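Local coordinates for protein enterotoxin type A (Staphylococcus aureus, PDB 1ESF) that acts as a superantigen, binding MHC class II molecules, in part through a zinc ion, and T-cell receptors, and causes staphylococcal food poisoning, at residues A[128-133]-A[227-232]; A[182-187]-A[196-201]. One frame throughout, in Å; residues are numbered along the deposited sequence.

Contacts 1 and 2 belong to one mixed sheet of the beta-grasp domain, where strand 225-231 of contact 1 lies beside strand 181-187 of contact 2. Asp227 N to Val185 O and Tyr229 O to Leu183 N are probable hydrogen bonds between them. Contact 1 is a parallel pairing, only partly buried, with aromatic rings on one face, leucines and an isoleucine on the other, and an exposed carboxylate-threonine pair at its end. Contact 2, antiparallel and buried, has fewer bonds and closes on a turn. Each supplies one cadmium ligand, Asp227 and His187, while Leu230 meets Leu198 on the sheet's apolar face.

Contact 1 (A[128-133]-A[227-232]); sequences NLWLDG and DIYLYT. With CD (cadmium ion), chain C.
Asn128 and Asp227 both turn the side chain beside their own backbone N (chi1 -71° and -61°), and the same choice in Trp130 and Tyr229 lays each pair side by side, pointing the same way. Asn128 ND2 donates to Asp227 OD1 at 2.8 Å, nearly along the C-O axis, with amide and carboxylate almost coplanar. With the metal, this bond should help to set the rotation of the carboxylate, as a second-shell contact would; the other oxygen, OD2, binds the cadmium ion at 2.4 Å. On the same face the Trp130 six-membered ring and the Tyr229 ring run almost parallel, planes 7° apart, but are slid so far that they barely overlap: centroids are 5.2 Å apart, and the meeting is local, Trp130 CE3 to Tyr229 CE1 at 3.4 Å. Tyr229 OH is held by Glu2 N. The reverse face is aliphatic. Leu131 CD1 rests on Leu230 CB at 3.8 Å, and Leu129 CD1 reaches both Ile228 CG2 and Leu230 CD1 more loosely. Within the sheet, Ile228 N and Leu230 N donate to Asn128 O and Trp130 O, and Trp130 N and Asp132 N to Ile228 O and Leu230 O. Beyond the strands, Asp132 OD1 takes Thr232 N at 3.0 Å on its syn side; Thr232 OG1 comes within 2.5 Å of Asp132 OD2, so short that the geometry is doubtful. A water accepting from Gly133 N and donating to Leu230 O adds a bridge. Leu129, Leu131 and Leu230 also meet helix 152-167. This is the parallel strand pairing of a beta-grasp fold, with the metal site at its start, where Ser1, His187 and His225 join Asp227; the two histidines and Asp227 are also the zinc ligands, for the zinc-dependent MHC class II site.

Contact 2 (A[182-187]-A[196-201]); sequences GLIVFH and YDLFGA. With CD (cadmium ion), chain C.
The Tyr196 and Phe186 rings meet obliquely, Phe186 CE1 reaching Tyr196 CD2 at 4.0 Å, and Ile184 CG2 also comes at an oblique angle to the tyrosine ring. At the edge of the Phe199 ring, near its plane, lies Gly182 N, with a water likewise in plane; that water accepts from Gly182 N at 2.8 Å. Ile184 and Tyr196 form an antiparallel hydrogen-bonded pair, with Ile184 N to Tyr196 O at 2.8 Å and Tyr196 N to Ile184 O at 2.7 Å. Next along, Leu183 and Asp197 are a non-hydrogen-bonded pair, and Leu183 CD1 lies against Tyr196 O at 3.3 Å. The ladder then loses its regularity: Leu198 N reaches Gly182 O at 3.2 Å from above the carbonyl plane, 47° out of it, as the chain leaves the strand. Leu198 already lies in a type I turn that runs from Asp197 to Gly200. Swung anti to the backbone N (chi1 176°), the Asp197 carboxylate places OD1 to accept from Phe199 N at 3.0 Å, an Asx turn, while OD2 accepts from Arg13 N. Leu198 CD1 packs directly on the backbone of Gly182, against its C atom. Leu198 CD2 in turn touches Ile184 CG2 at 3.8 Å, extending the apolar face of the hairpin. His187, at the far end of strand 181-187, binds the cadmium ion through ND1. Strand 181-187 lies between 194-197 on one side and 225-231 on the other, where Ile184 touches Ile226 and Ile228, and Phe186 touches Ile226. Helix 152-167 covers one face, with Ile184 on Ala159, Phe186 and Tyr196 on Val152, and Leu198 on Arg160.

Contact 1 (A[128-133]-A[227-232])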
loop_
_atom_site.group_PDB
_atom_site.type_symbol
_atom_site.label_atom_id
_atom_site.label_comp_id
_atom_site.label_asym_id
_atom_site.label_seq_id
_atom_site.Cartn_x
_atom_site.Cartn_y
_atom_site.Cartn_z
ATOM N N ASN A 128 5.455 -15.061 5.508
ATOM C CA ASN A 128 5.130 -16.502 5.364
ATOM C C ASN A 128 4.363 -16.549 4.069
ATOM O O ASN A 128 3.388 -15.844 3.948
ATOM C CB ASN A 128 4.162 -16.992 6.432
ATOM C CG ASN A 128 4.779 -17.075 7.780
ATOM O OD1 ASN A 128 5.945 -17.392 7.900
ATOM N ND2 ASN A 128 4.006 -16.804 8.818
ATOM N N LEU A 129 4.786 -17.342 3.096
ATOM C CA LEU A 129 4.054 -17.388 1.854
ATOM C C LEU A 129 3.627 -18.819 1.484
ATOM O O LEU A 129 4.428 -19.757 1.562
ATOM C CB LEU A 129 4.898 -16.789 0.727
ATOM C CG LEU A 129 4.123 -16.687 -0.612
ATOM C CD1 LEU A 129 4.611 -15.495 -1.334
ATOM C CD2 LEU A 129 4.161 -17.937 -1.550
ATOM N N TRP A 130 2.365 -18.977 1.108
ATOM C CA TRP A 130 1.839 -20.244 0.682
ATOM C C TRP A 130 1.318 -20.149 -0.730
ATOM O O TRP A 130 0.536 -19.244 -1.028
ATOM C CB TRP A 130 0.653 -20.684 1.556
ATOM C CG TRP A 130 1.080 -21.142 2.836
ATOM C CD1 TRP A 130 1.485 -22.399 3.153
ATOM C CD2 TRP A 130 1.217 -20.362 4.016
ATOM N NE1 TRP A 130 1.882 -22.455 4.472
ATOM C CE2 TRP A 130 1.718 -21.212 5.033
ATOM C CE3 TRP A 130 0.945 -19.012 4.336
ATOM C CZ2 TRP A 130 1.957 -20.770 6.332
ATOM C CZ3 TRP A 130 1.177 -18.574 5.634
ATOM C CH2 TRP A 130 1.673 -19.444 6.616
ATOM N N LEU A 131 1.669 -21.119 -1.573
ATOM C CA LEU A 131 1.138 -21.163 -2.933
ATOM C C LEU A 131 0.399 -22.471 -3.035
ATOM O O LEU A 131 0.994 -23.507 -2.934
ATOM C CB LEU A 131 2.246 -21.123 -3.955
ATOM C CG LEU A 131 1.795 -21.177 -5.411
ATOM C CD1 LEU A 131 0.882 -20.035 -5.847
ATOM C CD2 LEU A 131 3.077 -21.110 -6.199
ATOM N N ASP A 132 -0.903 -22.410 -3.211
ATOM C CA ASP A 132 -1.720 -23.613 -3.253
ATOM C C ASP A 132 -1.413 -24.482 -2.052
ATOM O O ASP A 132 -1.303 -25.718 -2.141
ATOM C CB ASP A 132 -1.484 -24.380 -4.532
ATOM C CG ASP A 132 -1.996 -23.652 -5.713
ATOM O OD1 ASP A 132 -3.037 -23.012 -5.556
ATOM O OD2 ASP A 132 -1.360 -23.729 -6.781
ATOM N N GLY A 133 -1.128 -23.810 -0.956
ATOM C CA GLY A 133 -0.874 -24.527 0.251
ATOM C C GLY A 133 0.514 -25.009 0.474
ATOM O O GLY A 133 0.746 -25.654 1.470
ATOM N N ASP A 227 1.525 -12.666 6.294
ATOM C CA ASP A 227 1.131 -13.984 5.770
ATOM C C ASP A 227 0.544 -13.753 4.408
ATOM O O ASP A 227 -0.336 -12.903 4.247
ATOM C CB ASP A 227 0.066 -14.622 6.618
ATOM C CG ASP A 227 0.525 -14.848 7.996
ATOM O OD1 ASP A 227 1.590 -15.465 8.185
ATOM O OD2 ASP A 227 -0.192 -14.412 8.894
ATOM N N ILE A 228 1.041 -14.466 3.413
ATOM C CA ILE A 228 0.528 -14.308 2.040
ATOM C C ILE A 228 0.014 -15.673 1.558
ATOM O O ILE A 228 0.728 -16.663 1.694
ATOM C CB ILE A 228 1.615 -13.755 1.012
ATOM C CG1 ILE A 228 2.147 -12.368 1.482
ATOM C CG2 ILE A 228 1.000 -13.700 -0.414
ATOM C CD1 ILE A 228 3.265 -11.758 0.627
ATOM N N TYR A 229 -1.240 -15.703 1.089
ATOM C CA TYR A 229 -1.918 -16.917 0.576
ATOM C C TYR A 229 -2.241 -16.742 -0.941
ATOM O O TYR A 229 -3.054 -15.881 -1.325
ATOM C CB TYR A 229 -3.228 -17.177 1.366
ATOM C CG TYR A 229 -3.062 -17.223 2.876
ATOM C CD1 TYR A 229 -2.586 -18.390 3.526
ATOM C CD2 TYR A 229 -3.331 -16.106 3.652
ATOM C CE1 TYR A 229 -2.378 -18.429 4.918
ATOM C CE2 TYR A 229 -3.116 -16.131 5.034
ATOM C CZ TYR A 229 -2.632 -17.283 5.654
ATOM O OH TYR A 229 -2.287 -17.240 6.994
ATOM N N LEU A 230 -1.599 -17.537 -1.796
ATOM C CA LEU A 230 -1.827 -17.432 -3.230
ATOM C C LEU A 230 -2.375 -18.760 -3.785
ATOM O O LEU A 230 -2.011 -19.857 -3.287
ATOM C CB LEU A 230 -0.522 -17.059 -3.933
ATOM C CG LEU A 230 0.308 -15.850 -3.473
ATOM C CD1 LEU A 230 1.601 -15.839 -4.295
ATOM C CD2 LEU A 230 -0.490 -14.564 -3.638
ATOM N N TYR A 231 -3.275 -18.650 -4.765
ATOM C CA TYR A 231 -3.906 -19.828 -5.389
ATOM C C TYR A 231 -3.913 -19.709 -6.885
ATOM O O TYR A 231 -4.245 -18.659 -7.415
ATOM C CB TYR A 231 -5.349 -19.986 -4.945
ATOM C CG TYR A 231 -5.497 -20.012 -3.449
ATOM C CD1 TYR A 231 -5.263 -21.185 -2.722
ATOM C CD2 TYR A 231 -5.819 -18.853 -2.754
ATOM C CE1 TYR A 231 -5.362 -21.192 -1.325
ATOM C CE2 TYR A 231 -5.906 -18.841 -1.368
ATOM C CZ TYR A 231 -5.686 -20.003 -0.665
ATOM O OH TYR A 231 -5.814 -19.978 0.712
ATOM N N THR A 232 -3.703 -20.848 -7.549
ATOM C CA THR A 232 -3.662 -20.928 -9.012
ATOM C C THR A 232 -5.004 -21.283 -9.663
ATOM O O THR A 232 -5.125 -21.447 -10.861
ATOM C CB THR A 232 -2.528 -21.827 -9.466
ATOM O OG1 THR A 232 -2.647 -23.080 -8.805
ATOM C CG2 THR A 232 -1.172 -21.206 -9.099
HETATM CD CD CD C . 0.587 -15.413 10.955
HETATM O O HOH W 1 -1.952 -21.178 -0.585
#

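Contact 2 (A[182-187]-A[196-201])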
loop_
_atom_site.group_PDB
_atom_site.type_symbol
_atom_site.label_atom_id
_atom_site.label_comp_id
_atom_site.label_asym_id
_atom_site.label_seq_id
_atom_site.Cartn_x
_atom_site.Cartn_y
_atom_site.Cartn_z
ATOM N N GLY A 182 -5.763 -14.488 -4.111
ATOM C CA GLY A 182 -4.737 -14.279 -3.111
ATOM C C GLY A 182 -5.181 -13.351 -2.012
ATOM O O GLY A 182 -6.051 -12.521 -2.227
ATOM N N LEU A 183 -4.533 -13.461 -0.860
ATOM C CA LEU A 183 -4.862 -12.642 0.297
ATOM C C LEU A 183 -3.580 -12.263 0.978
ATOM O O LEU A 183 -2.679 -13.114 1.060
ATOM C CB LEU A 183 -5.710 -13.467 1.289
ATOM C CG LEU A 183 -6.195 -12.750 2.539
ATOM C CD1 LEU A 183 -7.208 -11.710 2.171
ATOM C CD2 LEU A 183 -6.783 -13.793 3.473
ATOM N N ILE A 184 -3.440 -10.988 1.373
ATOM C CA ILE A 184 -2.271 -10.579 2.140
ATOM C C ILE A 184 -2.783 -10.183 3.548
ATOM O O ILE A 184 -3.812 -9.518 3.672
ATOM C CB ILE A 184 -1.435 -9.459 1.475
ATOM C CG1 ILE A 184 -0.128 -9.280 2.258
ATOM C CG2 ILE A 184 -2.278 -8.176 1.271
ATOM C CD1 ILE A 184 0.948 -8.473 1.487
ATOM N N VAL A 185 -2.138 -10.714 4.576
ATOM C CA VAL A 185 -2.490 -10.417 5.964
ATOM C C VAL A 185 -1.289 -9.864 6.730
ATOM O O VAL A 185 -0.214 -10.470 6.731
ATOM C CB VAL A 185 -2.980 -11.672 6.731
ATOM C CG1 VAL A 185 -3.385 -11.296 8.200
ATOM C CG2 VAL A 185 -4.174 -12.321 6.007
ATOM N N PHE A 186 -1.465 -8.695 7.364
ATOM C CA PHE A 186 -0.420 -8.052 8.188
ATOM C C PHE A 186 -0.753 -8.547 9.598
ATOM O O PHE A 186 -1.666 -8.070 10.277
ATOM C CB PHE A 186 -0.509 -6.536 8.060
ATOM C CG PHE A 186 -0.355 -6.061 6.640
ATOM C CD1 PHE A 186 -1.447 -6.046 5.789
ATOM C CD2 PHE A 186 0.912 -5.797 6.120
ATOM C CE1 PHE A 186 -1.276 -5.805 4.407
ATOM C CE2 PHE A 186 1.108 -5.561 4.775
ATOM C CZ PHE A 186 0.001 -5.565 3.898
ATOM N N HIS A 187 -0.077 -9.609 9.980
ATOM C CA HIS A 187 -0.380 -10.239 11.236
ATOM C C HIS A 187 0.283 -9.643 12.471
ATOM O O HIS A 187 1.389 -10.010 12.852
ATOM C CB HIS A 187 -0.136 -11.728 11.111
ATOM C CG HIS A 187 -0.807 -12.519 12.175
ATOM N ND1 HIS A 187 -0.706 -13.886 12.250
ATOM C CD2 HIS A 187 -1.531 -12.137 13.251
ATOM C CE1 HIS A 187 -1.322 -14.315 13.342
ATOM N NE2 HIS A 187 -1.832 -13.272 13.964
ATOM N N TYR A 196 -5.855 -7.809 3.020
ATOM C CA TYR A 196 -6.382 -7.278 1.765
ATOM C C TYR A 196 -6.472 -8.380 0.739
ATOM O O TYR A 196 -5.595 -9.257 0.710
ATOM C CB TYR A 196 -5.461 -6.174 1.202
ATOM C CG TYR A 196 -5.373 -4.876 2.008
ATOM C CD1 TYR A 196 -6.496 -4.307 2.605
ATOM C CD2 TYR A 196 -4.149 -4.201 2.149
ATOM C CE1 TYR A 196 -6.394 -3.097 3.317
ATOM C CE2 TYR A 196 -4.039 -3.001 2.850
ATOM C CZ TYR A 196 -5.154 -2.449 3.433
ATOM O OH TYR A 196 -5.034 -1.268 4.139
ATOM N N ASP A 197 -7.550 -8.371 -0.047
ATOM C CA ASP A 197 -7.738 -9.301 -1.161
ATOM C C ASP A 197 -6.908 -8.650 -2.323
ATOM O O ASP A 197 -7.144 -7.507 -2.704
ATOM C CB ASP A 197 -9.223 -9.399 -1.504
ATOM C CG ASP A 197 -9.503 -10.275 -2.713
ATOM O OD1 ASP A 197 -8.595 -10.582 -3.508
ATOM O OD2 ASP A 197 -10.673 -10.625 -2.904
ATOM N N LEU A 198 -5.907 -9.378 -2.816
ATOM C CA LEU A 198 -4.962 -8.911 -3.850
ATOM C C LEU A 198 -5.613 -8.601 -5.174
ATOM O O LEU A 198 -5.042 -7.883 -5.974
ATOM C CB LEU A 198 -3.828 -9.929 -4.029
ATOM C CG LEU A 198 -2.969 -10.164 -2.772
ATOM C CD1 LEU A 198 -2.049 -11.364 -2.923
ATOM C CD2 LEU A 198 -2.185 -8.889 -2.501
ATOM N N PHE A 199 -6.830 -9.126 -5.385
ATOM C CA PHE A 199 -7.613 -8.873 -6.584
ATOM C C PHE A 199 -8.931 -8.182 -6.230
ATOM O O PHE A 199 -9.848 -8.125 -7.035
ATOM C CB PHE A 199 -7.869 -10.190 -7.300
ATOM C CG PHE A 199 -6.630 -10.816 -7.832
ATOM C CD1 PHE A 199 -6.054 -10.343 -9.038
ATOM C CD2 PHE A 199 -6.034 -11.852 -7.153
ATOM C CE1 PHE A 199 -4.910 -10.920 -9.530
ATOM C CE2 PHE A 199 -4.894 -12.440 -7.622
ATOM C CZ PHE A 199 -4.323 -11.969 -8.830
ATOM N N GLY A 200 -8.977 -7.530 -5.077
ATOM C CA GLY A 200 -10.209 -6.908 -4.637
ATOM C C GLY A 200 -10.350 -5.403 -4.736
ATOM O O GLY A 200 -11.242 -4.833 -4.095
ATOM N N ALA A 201 -9.502 -4.733 -5.505
ATOM C CA ALA A 201 -9.647 -3.289 -5.592
ATOM C C ALA A 201 -10.809 -2.992 -6.535
ATOM O O ALA A 201 -11.302 -3.884 -7.238
ATOM C CB ALA A 201 -8.345 -2.596 -6.033
HETATM CD CD CD C . 0.587 -15.413 10.955
HETATM O O HOH W 2 -8.002 -12.899 -4.573
#